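Local coordinates for HutD family protein (Pseudomonas aeruginosa, PDB 1YLL) that is of unconfirmed function but belongs to the HutD family of the cupin clan and is possibly linked to histidine utilisation, at residues D[126-131]-D[185-190]; D[131-136]-D[180-185]; D[111-116]-D[191-196]; D[147-152]-D[162-167]. All blocks are in the same frame, centred on the assembly; numbering follows the deposited sequence.

Contact 1 of 4, residues D[126-131]-D[185-190]; sequences WLRVEG and HEPAWV
Arg128 lies across the indole of Trp189, and their overlap dominates the more exposed face of this strand pair. Arg128 CB stands 3.6 Å from the centroid of the six-membered ring of Trp189 and only 3° off its normal, which identifies a CH-pi contact. With CG turned anti to the backbone N (chi1 -170°) and the chain extended to NE, Arg128 CD runs on past the pyrrole nitrogen, 3.7 Å from Trp189 NE1. The guanidinium, its plane at 57° to the indole, then settles over Pro187, whose CB is 3.2 Å from Arg128 NH1 and beneath one guanidinium face. Within the guanidinium plane Arg128 NH2 donates to Glu130 OE2 at 2.9 Å; this salt bridge restrains rotation of the group. Arg88 adds a cation-pi partner to Trp189. At the far end of the indole, Trp189 CZ3 is 4.0 Å from Trp126 CB, while Trp126 NE1 bonds to Ser66. The other face is aliphatic: Val190 CG2 meets Val129 CG2 at 3.9 Å and also touches Leu127 CB. Reciprocal backbone bonds make Leu127-Val190 and Val129-Ala188 hydrogen-bonded pairs, flanking the non-hydrogen-bonded pair Arg128-Trp189. Both segments turn a corner next to these strand ends, at 130-131 and 185-186, where one antiparallel sheet gives way to another, as in the beta barrel of cupins.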
loop_
_atom_site.group_PDB
_atom_site.type_symbol
_atom_site.label_atom_id
_atom_site.label_comp_id
_atom_site.label_asym_id
_atom_site.label_seq_id
_atom_site.Cartn_x
_atom_site.Cartn_y
_atom_site.Cartn_z
ATOM N N TRP D 126 13.528 -14.889 11.782
ATOM C CA TRP D 126 12.870 -13.882 12.630
ATOM C C TRP D 126 13.367 -12.525 12.167
ATOM O O TRP D 126 14.562 -12.332 12.002
ATOM C CB TRP D 126 13.264 -14.103 14.099
ATOM C CG TRP D 126 12.467 -15.191 14.705
ATOM C CD1 TRP D 126 12.848 -16.523 14.863
ATOM C CD2 TRP D 126 11.140 -15.100 15.204
ATOM N NE1 TRP D 126 11.844 -17.227 15.438
ATOM C CE2 TRP D 126 10.773 -16.395 15.655
ATOM C CE3 TRP D 126 10.215 -14.059 15.316
ATOM C CZ2 TRP D 126 9.519 -16.665 16.207
ATOM C CZ3 TRP D 126 8.973 -14.328 15.863
ATOM C CH2 TRP D 126 8.633 -15.612 16.304
ATOM N N LEU D 127 12.421 -11.607 11.925
ATOM C CA LEU D 127 12.736 -10.257 11.452
ATOM C C LEU D 127 12.078 -9.235 12.366
ATOM O O LEU D 127 10.922 -9.389 12.723
ATOM C CB LEU D 127 12.180 -10.098 10.043
ATOM C CG LEU D 127 12.763 -11.054 8.988
ATOM C CD1 LEU D 127 11.868 -11.079 7.742
ATOM C CD2 LEU D 127 14.167 -10.627 8.653
ATOM N N ARG D 128 12.812 -8.175 12.736
ATOM C CA ARG D 128 12.201 -7.142 13.582
ATOM C C ARG D 128 11.839 -6.024 12.622
ATOM O O ARG D 128 12.730 -5.426 12.002
ATOM C CB ARG D 128 13.173 -6.605 14.627
ATOM C CG ARG D 128 12.485 -5.705 15.669
ATOM C CD ARG D 128 13.457 -5.287 16.775
ATOM N NE ARG D 128 12.778 -4.670 17.917
ATOM C CZ ARG D 128 12.863 -3.382 18.240
ATOM N NH1 ARG D 128 12.215 -2.922 19.303
ATOM N NH2 ARG D 128 13.587 -2.554 17.495
ATOM N N VAL D 129 10.545 -5.769 12.486
ATOM C CA VAL D 129 10.059 -4.730 11.588
ATOM C C VAL D 129 10.097 -3.387 12.331
ATOM O O VAL D 129 9.328 -3.156 13.252
ATOM C CB VAL D 129 8.619 -5.022 11.112
ATOM C CG1 VAL D 129 8.183 -3.935 10.135
ATOM C CG2 VAL D 129 8.552 -6.378 10.411
ATOM N N GLU D 130 11.025 -2.533 11.919
ATOM C CA GLU D 130 11.204 -1.216 12.524
ATOM C C GLU D 130 10.867 -0.189 11.460
ATOM O O GLU D 130 11.721 0.239 10.694
ATOM C CB GLU D 130 12.652 -1.057 12.977
ATOM C CG GLU D 130 13.011 -1.924 14.169
ATOM C CD GLU D 130 14.478 -1.835 14.524
ATOM O OE1 GLU D 130 15.072 -0.753 14.301
ATOM O OE2 GLU D 130 15.032 -2.833 15.036
ATOM N N GLY D 131 9.597 0.177 11.417
ATOM C CA GLY D 131 9.147 1.131 10.442
ATOM C C GLY D 131 8.788 0.400 9.173
ATOM O O GLY D 131 7.617 0.268 8.842
ATOM N N HIS D 185 4.273 0.554 13.181
ATOM C CA HIS D 185 4.472 1.820 13.902
ATOM C C HIS D 185 5.422 1.626 15.080
ATOM O O HIS D 185 6.380 2.393 15.261
ATOM C CB HIS D 185 3.131 2.356 14.399
ATOM C CG HIS D 185 2.284 2.958 13.321
ATOM N ND1 HIS D 185 2.151 2.389 12.071
ATOM C CD2 HIS D 185 1.513 4.071 13.310
ATOM C CE1 HIS D 185 1.335 3.127 11.337
ATOM N NE2 HIS D 185 0.933 4.152 12.066
ATOM N N GLU D 186 5.134 0.612 15.888
ATOM C CA GLU D 186 5.952 0.253 17.037
ATOM C C GLU D 186 6.669 -0.991 16.502
ATOM O O GLU D 186 6.046 -1.790 15.796
ATOM C CB GLU D 186 5.041 -0.086 18.231
ATOM C CG GLU D 186 5.704 -0.705 19.481
ATOM C CD GLU D 186 6.530 0.270 20.331
ATOM O OE1 GLU D 186 6.082 1.415 20.558
ATOM O OE2 GLU D 186 7.623 -0.124 20.802
ATOM N N PRO D 187 7.983 -1.143 16.778
ATOM C CA PRO D 187 8.748 -2.305 16.304
ATOM C C PRO D 187 8.079 -3.620 16.638
ATOM O O PRO D 187 7.600 -3.830 17.762
ATOM C CB PRO D 187 10.084 -2.133 16.994
ATOM C CG PRO D 187 10.253 -0.628 16.921
ATOM C CD PRO D 187 8.886 -0.130 17.351
ATOM N N ALA D 188 8.052 -4.523 15.670
ATOM C CA ALA D 188 7.383 -5.785 15.901
ATOM C C ALA D 188 8.165 -6.885 15.235
ATOM O O ALA D 188 8.638 -6.746 14.102
ATOM C CB ALA D 188 5.971 -5.742 15.354
ATOM N N TRP D 189 8.312 -7.973 15.981
ATOM C CA TRP D 189 9.013 -9.142 15.507
ATOM C C TRP D 189 8.049 -10.021 14.749
ATOM O O TRP D 189 6.916 -10.226 15.187
ATOM C CB TRP D 189 9.564 -9.927 16.699
ATOM C CG TRP D 189 10.863 -9.421 17.238
ATOM C CD1 TRP D 189 11.056 -8.646 18.372
ATOM C CD2 TRP D 189 12.156 -9.646 16.685
ATOM N NE1 TRP D 189 12.390 -8.389 18.545
ATOM C CE2 TRP D 189 13.092 -8.988 17.526
ATOM C CE3 TRP D 189 12.628 -10.340 15.551
ATOM C CZ2 TRP D 189 14.465 -9.005 17.273
ATOM C CZ3 TRP D 189 13.982 -10.352 15.295
ATOM C CH2 TRP D 189 14.899 -9.689 16.154
ATOM N N VAL D 190 8.514 -10.531 13.612
ATOM C CA VAL D 190 7.737 -11.457 12.778
ATOM C C VAL D 190 8.639 -12.616 12.401
ATOM O O VAL D 190 9.851 -12.500 12.474
ATOM C CB VAL D 190 7.223 -10.784 11.447
ATOM C CG1 VAL D 190 6.312 -9.586 11.773
ATOM C CG2 VAL D 190 8.363 -10.301 10.630
HETATM O O HOH W 1 9.829 -5.306 19.152
#

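Contact 2 of 4, residues D[131-136]-D[180-185]; sequences GELDWH and WRLTAH
Trp180 CB sits over the indole of Trp135, 3.7 Å from the centroid of the six-membered ring and 9° off its normal, so the CH-pi contact falls over the benzene half of the indole. The two indoles themselves are tilted by 26° and slid apart, overlapping little. Leu182 CD1 closes in on the edge of Trp135, 4.0 Å from CZ3, and lies alongside Leu133 CD1, also 4.0 Å away. Behind this apolar face, reciprocal backbone bonds join Leu133 with Leu182 and Trp135 with Trp180. They zip two neighbouring antiparallel strands of a cupin-like barrel, whose facing sheet supplies Leu142 and Val190 to the same apolar layer. On the reverse face, Arg181 bends at chi3 (-57°) to bring its guanidinium between two acids. Both salt bridges are long, Glu132 OE2 to Arg181 NH1 at 3.7 Å and Asp134 OD1 to Arg181 NH1 at 3.8 Å, and the Glu132 oxygen lies well out of the guanidinium plane. His179 NE2 fixes Asp134 OD2 by a hydrogen bond. Near the corner, Gly131 O takes two donors, Thr183 OG1 at 3.0 Å and Ala184 N at 3.1 Å. Farther out, Arg123 of the second subunit makes a cation-pi contact with Trp135, and His136 pairs with a strand of that subunit.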
loop_
_atom_site.group_PDB
_atom_site.type_symbol
_atom_site.label_atom_id
_atom_site.label_comp_id
_atom_site.label_asym_id
_atom_site.label_seq_id
_atom_site.Cartn_x
_atom_site.Cartn_y
_atom_site.Cartn_z
ATOM N N GLY D 131 9.597 0.177 11.417
ATOM C CA GLY D 131 9.147 1.131 10.442
ATOM C C GLY D 131 8.788 0.400 9.173
ATOM O O GLY D 131 7.617 0.268 8.842
ATOM N N GLU D 132 9.791 -0.110 8.471
ATOM C CA GLU D 132 9.525 -0.793 7.202
ATOM C C GLU D 132 10.654 -1.745 6.829
ATOM O O GLU D 132 11.804 -1.540 7.225
ATOM C CB GLU D 132 9.377 0.276 6.118
ATOM C CG GLU D 132 9.055 -0.152 4.698
ATOM C CD GLU D 132 8.915 1.072 3.765
ATOM O OE1 GLU D 132 9.925 1.794 3.575
ATOM O OE2 GLU D 132 7.803 1.325 3.238
ATOM N N LEU D 133 10.312 -2.804 6.097
ATOM C CA LEU D 133 11.319 -3.728 5.590
ATOM C C LEU D 133 10.688 -4.433 4.402
ATOM O O LEU D 133 9.469 -4.529 4.338
ATOM C CB LEU D 133 11.766 -4.734 6.669
ATOM C CG LEU D 133 10.957 -5.933 7.156
ATOM C CD1 LEU D 133 10.788 -6.982 6.056
ATOM C CD2 LEU D 133 11.711 -6.576 8.364
ATOM N N ASP D 134 11.500 -4.902 3.454
ATOM C CA ASP D 134 10.964 -5.588 2.291
ATOM C C ASP D 134 11.983 -6.583 1.753
ATOM O O ASP D 134 13.174 -6.523 2.086
ATOM C CB ASP D 134 10.624 -4.584 1.167
ATOM C CG ASP D 134 11.860 -4.042 0.448
ATOM O OD1 ASP D 134 12.755 -3.463 1.098
ATOM O OD2 ASP D 134 11.936 -4.195 -0.789
ATOM N N TRP D 135 11.505 -7.529 0.953
ATOM C CA TRP D 135 12.401 -8.470 0.301
ATOM C C TRP D 135 11.686 -8.954 -0.950
ATOM O O TRP D 135 10.483 -8.715 -1.117
ATOM C CB TRP D 135 12.722 -9.676 1.221
ATOM C CG TRP D 135 11.633 -10.688 1.405
ATOM C CD1 TRP D 135 11.423 -11.794 0.633
ATOM C CD2 TRP D 135 10.620 -10.694 2.413
ATOM N NE1 TRP D 135 10.333 -12.501 1.110
ATOM C CE2 TRP D 135 9.827 -11.848 2.202
ATOM C CE3 TRP D 135 10.304 -9.835 3.479
ATOM C CZ2 TRP D 135 8.735 -12.174 3.019
ATOM C CZ3 TRP D 135 9.202 -10.166 4.300
ATOM C CH2 TRP D 135 8.442 -11.326 4.056
ATOM N N HIS D 136 12.449 -9.564 -1.854
ATOM C CA HIS D 136 11.877 -10.161 -3.060
ATOM C C HIS D 136 12.138 -11.651 -2.952
ATOM O O HIS D 136 13.233 -12.051 -2.580
ATOM C CB HIS D 136 12.557 -9.650 -4.335
ATOM C CG HIS D 136 12.258 -8.220 -4.648
ATOM N ND1 HIS D 136 11.430 -7.821 -5.689
ATOM C CD2 HIS D 136 12.698 -7.084 -4.064
ATOM C CE1 HIS D 136 11.378 -6.498 -5.727
ATOM N NE2 HIS D 136 12.134 -6.027 -4.755
ATOM N N TRP D 180 7.579 -8.396 -1.271
ATOM C CA TRP D 180 6.891 -8.296 0.009
ATOM C C TRP D 180 7.394 -7.130 0.844
ATOM O O TRP D 180 8.604 -6.969 1.015
ATOM C CB TRP D 180 7.122 -9.573 0.848
ATOM C CG TRP D 180 6.551 -10.810 0.272
ATOM C CD1 TRP D 180 7.205 -11.775 -0.449
ATOM C CD2 TRP D 180 5.204 -11.249 0.410
ATOM N NE1 TRP D 180 6.340 -12.790 -0.756
ATOM C CE2 TRP D 180 5.103 -12.494 -0.243
ATOM C CE3 TRP D 180 4.069 -10.704 1.030
ATOM C CZ2 TRP D 180 3.905 -13.217 -0.296
ATOM C CZ3 TRP D 180 2.858 -11.434 0.979
ATOM C CH2 TRP D 180 2.799 -12.667 0.323
ATOM N N ARG D 181 6.474 -6.345 1.408
ATOM C CA ARG D 181 6.858 -5.223 2.249
ATOM C C ARG D 181 6.055 -5.228 3.544
ATOM O O ARG D 181 4.845 -5.396 3.518
ATOM C CB ARG D 181 6.655 -3.887 1.522
ATOM C CG ARG D 181 7.105 -2.697 2.396
ATOM C CD ARG D 181 6.839 -1.347 1.731
ATOM N NE ARG D 181 7.488 -1.240 0.435
ATOM C CZ ARG D 181 8.806 -1.205 0.253
ATOM N NH1 ARG D 181 9.631 -1.260 1.294
ATOM N NH2 ARG D 181 9.300 -1.126 -0.978
ATOM N N LEU D 182 6.727 -5.082 4.680
ATOM C CA LEU D 182 6.034 -5.057 5.954
ATOM C C LEU D 182 6.280 -3.700 6.577
ATOM O O LEU D 182 7.370 -3.132 6.459
ATOM C CB LEU D 182 6.595 -6.111 6.903
ATOM C CG LEU D 182 6.648 -7.529 6.336
ATOM C CD1 LEU D 182 7.294 -8.416 7.390
ATOM C CD2 LEU D 182 5.301 -8.029 5.988
ATOM N N THR D 183 5.269 -3.199 7.267
ATOM C CA THR D 183 5.402 -1.919 7.930
ATOM C C THR D 183 4.811 -2.010 9.337
ATOM O O THR D 183 3.896 -2.797 9.585
ATOM C CB THR D 183 4.697 -0.836 7.121
ATOM O OG1 THR D 183 4.811 0.408 7.813
ATOM C CG2 THR D 183 3.255 -1.182 6.935
ATOM N N ALA D 184 5.377 -1.248 10.270
ATOM C CA ALA D 184 4.881 -1.248 11.641
ATOM C C ALA D 184 5.179 0.090 12.324
ATOM O O ALA D 184 6.209 0.691 12.073
ATOM C CB ALA D 184 5.528 -2.387 12.416
ATOM N N HIS D 185 4.273 0.554 13.181
ATOM C CA HIS D 185 4.472 1.820 13.902
ATOM C C HIS D 185 5.422 1.626 15.080
ATOM O O HIS D 185 6.380 2.393 15.261
ATOM C CB HIS D 185 3.131 2.356 14.399
ATOM C CG HIS D 185 2.284 2.958 13.321
ATOM N ND1 HIS D 185 2.151 2.389 12.071
ATOM C CD2 HIS D 185 1.513 4.071 13.310
ATOM C CE1 HIS D 185 1.335 3.127 11.337
ATOM N NE2 HIS D 185 0.933 4.152 12.066
HETATM O O HOH W 2 12.377 -1.860 -2.287
#

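Contact 3 of 4, residues D[111-116]-D[191-196]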
loop_
_atom_site.group_PDB
_atom_site.type_symbol
_atom_site.label_atom_id
_atom_site.label_comp_id
_atom_site.label_asym_id
_atom_site.label_seq_id
_atom_site.Cartn_x
_atom_site.Cartn_y
_atom_site.Cartn_z
ATOM N N PHE D 111 6.945 -21.571 18.932
ATOM C CA PHE D 111 6.475 -21.490 17.559
ATOM C C PHE D 111 7.219 -22.633 16.853
ATOM O O PHE D 111 8.451 -22.723 16.944
ATOM C CB PHE D 111 6.890 -20.119 17.037
ATOM C CG PHE D 111 6.583 -19.890 15.598
ATOM C CD1 PHE D 111 5.250 -19.792 15.157
ATOM C CD2 PHE D 111 7.606 -19.739 14.683
ATOM C CE1 PHE D 111 4.970 -19.554 13.819
ATOM C CE2 PHE D 111 7.324 -19.494 13.333
ATOM C CZ PHE D 111 6.010 -19.407 12.908
ATOM N N ASN D 112 6.471 -23.479 16.138
ATOM C CA ASN D 112 7.060 -24.676 15.544
ATOM C C ASN D 112 6.797 -24.818 14.079
ATOM O O ASN D 112 5.660 -24.688 13.681
ATOM C CB ASN D 112 6.416 -25.923 16.178
ATOM C CG ASN D 112 7.029 -26.315 17.505
ATOM O OD1 ASN D 112 8.167 -26.774 17.559
ATOM N ND2 ASN D 112 6.267 -26.148 18.579
ATOM N N LEU D 113 7.838 -25.130 13.292
ATOM C CA LEU D 113 7.636 -25.452 11.871
ATOM C C LEU D 113 8.041 -26.928 11.808
ATOM O O LEU D 113 9.084 -27.272 12.317
ATOM C CB LEU D 113 8.638 -24.698 10.980
ATOM C CG LEU D 113 8.433 -24.500 9.461
ATOM C CD1 LEU D 113 9.732 -24.623 8.730
ATOM C CD2 LEU D 113 7.359 -25.373 8.873
ATOM N N ILE D 114 7.200 -27.785 11.237
ATOM C CA ILE D 114 7.573 -29.191 11.063
ATOM C C ILE D 114 7.324 -29.454 9.584
ATOM O O ILE D 114 6.237 -29.164 9.102
ATOM C CB ILE D 114 6.680 -30.093 11.931
ATOM C CG1 ILE D 114 6.829 -29.667 13.401
ATOM C CG2 ILE D 114 7.035 -31.605 11.733
ATOM C CD1 ILE D 114 5.987 -30.473 14.363
ATOM N N TYR D 115 8.313 -30.005 8.878
ATOM C CA TYR D 115 8.099 -30.263 7.463
ATOM C C TYR D 115 8.882 -31.477 6.978
ATOM O O TYR D 115 9.864 -31.895 7.595
ATOM C CB TYR D 115 8.469 -29.037 6.624
ATOM C CG TYR D 115 9.941 -28.741 6.537
ATOM C CD1 TYR D 115 10.709 -29.151 5.441
ATOM C CD2 TYR D 115 10.588 -28.051 7.558
ATOM C CE1 TYR D 115 12.075 -28.872 5.367
ATOM C CE2 TYR D 115 11.958 -27.762 7.498
ATOM C CZ TYR D 115 12.701 -28.177 6.396
ATOM O OH TYR D 115 14.047 -27.920 6.367
ATOM N N ALA D 116 8.404 -32.036 5.868
ATOM C CA ALA D 116 9.003 -33.213 5.237
ATOM C C ALA D 116 10.084 -32.706 4.256
ATOM O O ALA D 116 9.767 -32.235 3.166
ATOM C CB ALA D 116 7.900 -33.964 4.501
ATOM N N CYS D 191 8.039 -13.753 12.032
ATOM C CA CYS D 191 8.835 -14.885 11.585
ATOM C C CYS D 191 8.343 -15.194 10.185
ATOM O O CYS D 191 7.149 -15.494 9.972
ATOM C CB CYS D 191 8.651 -16.070 12.495
ATOM S SG CYS D 191 9.871 -17.397 12.104
ATOM N N ALA D 192 9.255 -15.073 9.233
ATOM C CA ALA D 192 8.954 -15.321 7.836
ATOM C C ALA D 192 9.362 -16.761 7.539
ATOM O O ALA D 192 10.544 -17.089 7.645
ATOM C CB ALA D 192 9.750 -14.367 6.973
ATOM N N VAL D 193 8.389 -17.576 7.146
ATOM C CA VAL D 193 8.640 -18.989 6.812
ATOM C C VAL D 193 8.305 -19.173 5.321
ATOM O O VAL D 193 7.181 -18.888 4.917
ATOM C CB VAL D 193 7.755 -19.912 7.660
ATOM C CG1 VAL D 193 7.965 -21.375 7.232
ATOM C CG2 VAL D 193 8.153 -19.785 9.125
ATOM N N GLU D 194 9.266 -19.636 4.515
ATOM C CA GLU D 194 9.010 -19.815 3.085
ATOM C C GLU D 194 9.260 -21.267 2.749
ATOM O O GLU D 194 10.227 -21.860 3.233
ATOM C CB GLU D 194 9.892 -18.850 2.263
ATOM C CG GLU D 194 9.566 -17.396 2.665
ATOM C CD GLU D 194 10.606 -16.356 2.273
ATOM O OE1 GLU D 194 10.933 -15.467 3.133
ATOM O OE2 GLU D 194 11.062 -16.410 1.115
ATOM N N LEU D 195 8.365 -21.824 1.945
ATOM C CA LEU D 195 8.445 -23.219 1.548
ATOM C C LEU D 195 8.263 -23.328 0.034
ATOM O O LEU D 195 7.575 -22.513 -0.578
ATOM C CB LEU D 195 7.318 -24.007 2.240
ATOM C CG LEU D 195 7.450 -24.119 3.772
ATOM C CD1 LEU D 195 6.093 -24.010 4.455
ATOM C CD2 LEU D 195 8.064 -25.453 4.101
ATOM N N ASP D 196 8.919 -24.322 -0.546
ATOM C CA ASP D 196 8.779 -24.624 -1.965
ATOM C C ASP D 196 8.654 -26.124 -2.047
ATOM O O ASP D 196 9.243 -26.848 -1.249
ATOM C CB ASP D 196 9.975 -24.148 -2.754
ATOM C CG ASP D 196 9.811 -22.720 -3.213
ATOM O OD1 ASP D 196 8.784 -22.438 -3.870
ATOM O OD2 ASP D 196 10.707 -21.907 -2.923
#
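Leu113 and Val193 reach toward each other tip to tip, Leu113 CG standing 3.9 Å from Val193 CG1. Each branch is directed across the gap by the same turn, anti to its own backbone N (chi1 -162° for Leu113, 176° for Val193 CG1). Tighter still is the Phe111 end, where the ring atom CE2 is 3.5 Å from Cys191 SG. The sulfur lies 67° off the normal to that ring, so this sulfur-aromatic contact is oblique and not a stacking over the face. Val193 CG2 approaches the edge of the same ring, 4.3 Å from Phe111 CE2. The strand axes run almost parallel, yet are 10.2 Å apart with no hydrogen bond between them: the spacing of two sheets packed face to face. One strand belongs to the six-stranded sheet, the other to the five-stranded sheet, consistent with two cupin-like barrels joined through an apolar core. Packing thins toward Tyr115, whose CB comes no nearer than 4.4 Å to Leu195 CD2. This looser end is nevertheless buried: Trp42 touches both residues, and Leu177 of the second subunit packs on Tyr115. Glu194 projects from the other side of its strand and forms a salt bridge with Arg123 of that subunit.

Contact 4 of 4, residues D[147-152]-D[162-167]; sequences QQDGVA and QLAAHD
Leu163 O is gripped by several donors: Gly150 N at 3.1 Å, nearly in line with the carbonyl, Val151 N through a weak bond at 3.4 Å, and water 4. Two successive N-H groups facing one residue, with Gly150 at a positive phi (98°), define a G1 beta bulge. Water 4 also accepts from Val151 N, giving that amide a second partner. Past the bulge the pairing is regular, Leu163 N donating to Val151 O at 2.8 Å, and Ala152 CB packs against Gln162 CG at 3.8 Å. Before it, the carboxylate of Asp149 lies against Ala164, with Asp149 OD2 3.4 Å from Ala164 CB. Segment 162-167 then folds into a type II turn from Ala164 to Asp167, closed by Asp167 N donating to Ala164 O and reinforced by Ala164 N donating to Asp167 OD1 at 2.8 Å, from above the carboxylate plane. Arg10 forms a salt bridge with the same oxygen. This turn carries the His166 ring edge-on to Gln147 O, which is 3.5 Å from His166 CD2. Water 3, in the ring plane and 2.7 Å from His166 NE2, links that atom to Gln147 NE2, while Gln147 OE1 bonds to Arg88. The hairpin of strands 151-155 and 158-163 lies at one side of its four-stranded sheet; Val151 packs on Ala188 and Val190 of strand 187-197 and Leu163 on strand 141-146, both in the facing sheet, while strand 178-184 continues its own sheet beside Ala152.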
loop_
_atom_site.group_PDB
_atom_site.type_symbol
_atom_site.label_atom_id
_atom_site.label_comp_id
_atom_site.label_asym_id
_atom_site.label_seq_id
_atom_site.Cartn_x
_atom_site.Cartn_y
_atom_site.Cartn_z
ATOM N N GLN D 147 4.697 -11.973 15.974
ATOM C CA GLN D 147 4.720 -12.254 17.411
ATOM C C GLN D 147 4.092 -11.047 18.126
ATOM O O GLN D 147 3.334 -11.184 19.091
ATOM C CB GLN D 147 6.132 -12.451 17.924
ATOM C CG GLN D 147 6.100 -12.729 19.398
ATOM C CD GLN D 147 7.448 -12.783 20.019
ATOM O OE1 GLN D 147 8.426 -12.267 19.473
ATOM N NE2 GLN D 147 7.521 -13.394 21.197
ATOM N N GLN D 148 4.422 -9.864 17.639
ATOM C CA GLN D 148 3.889 -8.635 18.223
ATOM C C GLN D 148 2.878 -7.977 17.275
ATOM O O GLN D 148 2.882 -8.224 16.076
ATOM C CB GLN D 148 5.058 -7.726 18.587
ATOM C CG GLN D 148 5.924 -8.389 19.657
ATOM C CD GLN D 148 7.310 -7.825 19.773
ATOM O OE1 GLN D 148 7.870 -7.750 20.874
ATOM N NE2 GLN D 148 7.894 -7.443 18.650
ATOM N N ASP D 149 1.997 -7.154 17.830
ATOM C CA ASP D 149 0.944 -6.515 17.047
ATOM C C ASP D 149 1.371 -5.346 16.156
ATOM O O ASP D 149 2.402 -4.724 16.374
ATOM C CB ASP D 149 -0.152 -6.017 18.003
ATOM C CG ASP D 149 -1.477 -5.788 17.305
ATOM O OD1 ASP D 149 -1.482 -5.224 16.194
ATOM O OD2 ASP D 149 -2.523 -6.178 17.855
ATOM N N GLY D 150 0.561 -5.078 15.143
ATOM C CA GLY D 150 0.780 -3.926 14.295
ATOM C C GLY D 150 1.481 -4.037 12.967
ATOM O O GLY D 150 1.812 -3.002 12.375
ATOM N N VAL D 151 1.694 -5.253 12.467
ATOM C CA VAL D 151 2.385 -5.372 11.194
ATOM C C VAL D 151 1.482 -5.381 9.983
ATOM O O VAL D 151 0.617 -6.254 9.828
ATOM C CB VAL D 151 3.267 -6.639 11.149
ATOM C CG1 VAL D 151 3.956 -6.750 9.781
ATOM C CG2 VAL D 151 4.324 -6.565 12.252
ATOM N N ALA D 152 1.690 -4.403 9.109
ATOM C CA ALA D 152 0.917 -4.307 7.884
ATOM C C ALA D 152 1.739 -4.934 6.754
ATOM O O ALA D 152 2.941 -4.716 6.665
ATOM C CB ALA D 152 0.596 -2.847 7.563
ATOM N N GLN D 162 -3.479 -6.510 7.912
ATOM C CA GLN D 162 -2.706 -6.201 9.096
ATOM C C GLN D 162 -2.807 -7.342 10.068
ATOM O O GLN D 162 -3.861 -7.974 10.198
ATOM C CB GLN D 162 -3.243 -4.960 9.775
ATOM C CG GLN D 162 -2.752 -3.661 9.198
ATOM C CD GLN D 162 -3.441 -2.475 9.833
ATOM O OE1 GLN D 162 -4.615 -2.209 9.561
ATOM N NE2 GLN D 162 -2.725 -1.763 10.700
ATOM N N LEU D 163 -1.716 -7.572 10.779
ATOM C CA LEU D 163 -1.669 -8.646 11.749
ATOM C C LEU D 163 -1.615 -8.188 13.203
ATOM O O LEU D 163 -0.820 -7.324 13.570
ATOM C CB LEU D 163 -0.449 -9.544 11.459
ATOM C CG LEU D 163 -0.383 -10.569 10.306
ATOM C CD1 LEU D 163 -0.788 -10.001 8.984
ATOM C CD2 LEU D 163 1.054 -11.086 10.236
ATOM N N ALA D 164 -2.459 -8.805 14.028
ATOM C CA ALA D 164 -2.443 -8.544 15.465
ATOM C C ALA D 164 -1.460 -9.595 16.015
ATOM O O ALA D 164 -0.970 -10.460 15.253
ATOM C CB ALA D 164 -3.837 -8.749 16.070
ATOM N N ALA D 165 -1.173 -9.534 17.310
ATOM C CA ALA D 165 -0.235 -10.491 17.915
ATOM C C ALA D 165 -0.683 -11.929 17.691
ATOM O O ALA D 165 -1.829 -12.296 17.956
ATOM C CB ALA D 165 -0.080 -10.224 19.407
ATOM N N HIS D 166 0.264 -12.721 17.194
ATOM C CA HIS D 166 0.122 -14.133 16.853
ATOM C C HIS D 166 -0.694 -14.457 15.629
ATOM O O HIS D 166 -0.932 -15.631 15.347
ATOM C CB HIS D 166 -0.351 -14.978 18.052
ATOM C CG HIS D 166 0.665 -15.055 19.150
ATOM N ND1 HIS D 166 0.559 -15.929 20.212
ATOM C CD2 HIS D 166 1.799 -14.345 19.359
ATOM C CE1 HIS D 166 1.582 -15.750 21.027
ATOM N NE2 HIS D 166 2.351 -14.793 20.533
ATOM N N ASP D 167 -1.119 -13.437 14.878
ATOM C CA ASP D 167 -1.851 -13.709 13.633
ATOM C C ASP D 167 -0.797 -14.155 12.600
ATOM O O ASP D 167 0.395 -13.865 12.746
ATOM C CB ASP D 167 -2.541 -12.458 13.086
ATOM C CG ASP D 167 -3.756 -12.034 13.918
ATOM O OD1 ASP D 167 -4.286 -10.931 13.641
ATOM O OD2 ASP D 167 -4.192 -12.781 14.826
HETATM O O HOH W 3 4.447 -13.988 22.080
HETATM O O HOH W 4 1.745 -7.733 13.883
HETATM O O HOH W 5 -2.780 -8.002 19.451
#

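Contacts 1 and 2 follow one another along the same two runs of chain: both runs turn a corner between them, sharing Gly131 and His185, and pass from the sheet of 120-129 and 187-197 into that of 132-137 and 178-184. Contact 4 belongs to this second sheet, Ala152 N meeting Thr183 O, and reaches contact 1 through Gln147 N and Trp189 O. These three combine backbone bonds and apolar inner faces with charged or water-bridged outer ones. Contact 3 differs: fully buried near the chain's centre, it is purely side-chain packing between sheets. It shares strand 187-197 with contact 1, where Trp126 touches Phe111 and Cys191. Contacts 1, 2 and 3 all touch the second subunit; contact 4 does not.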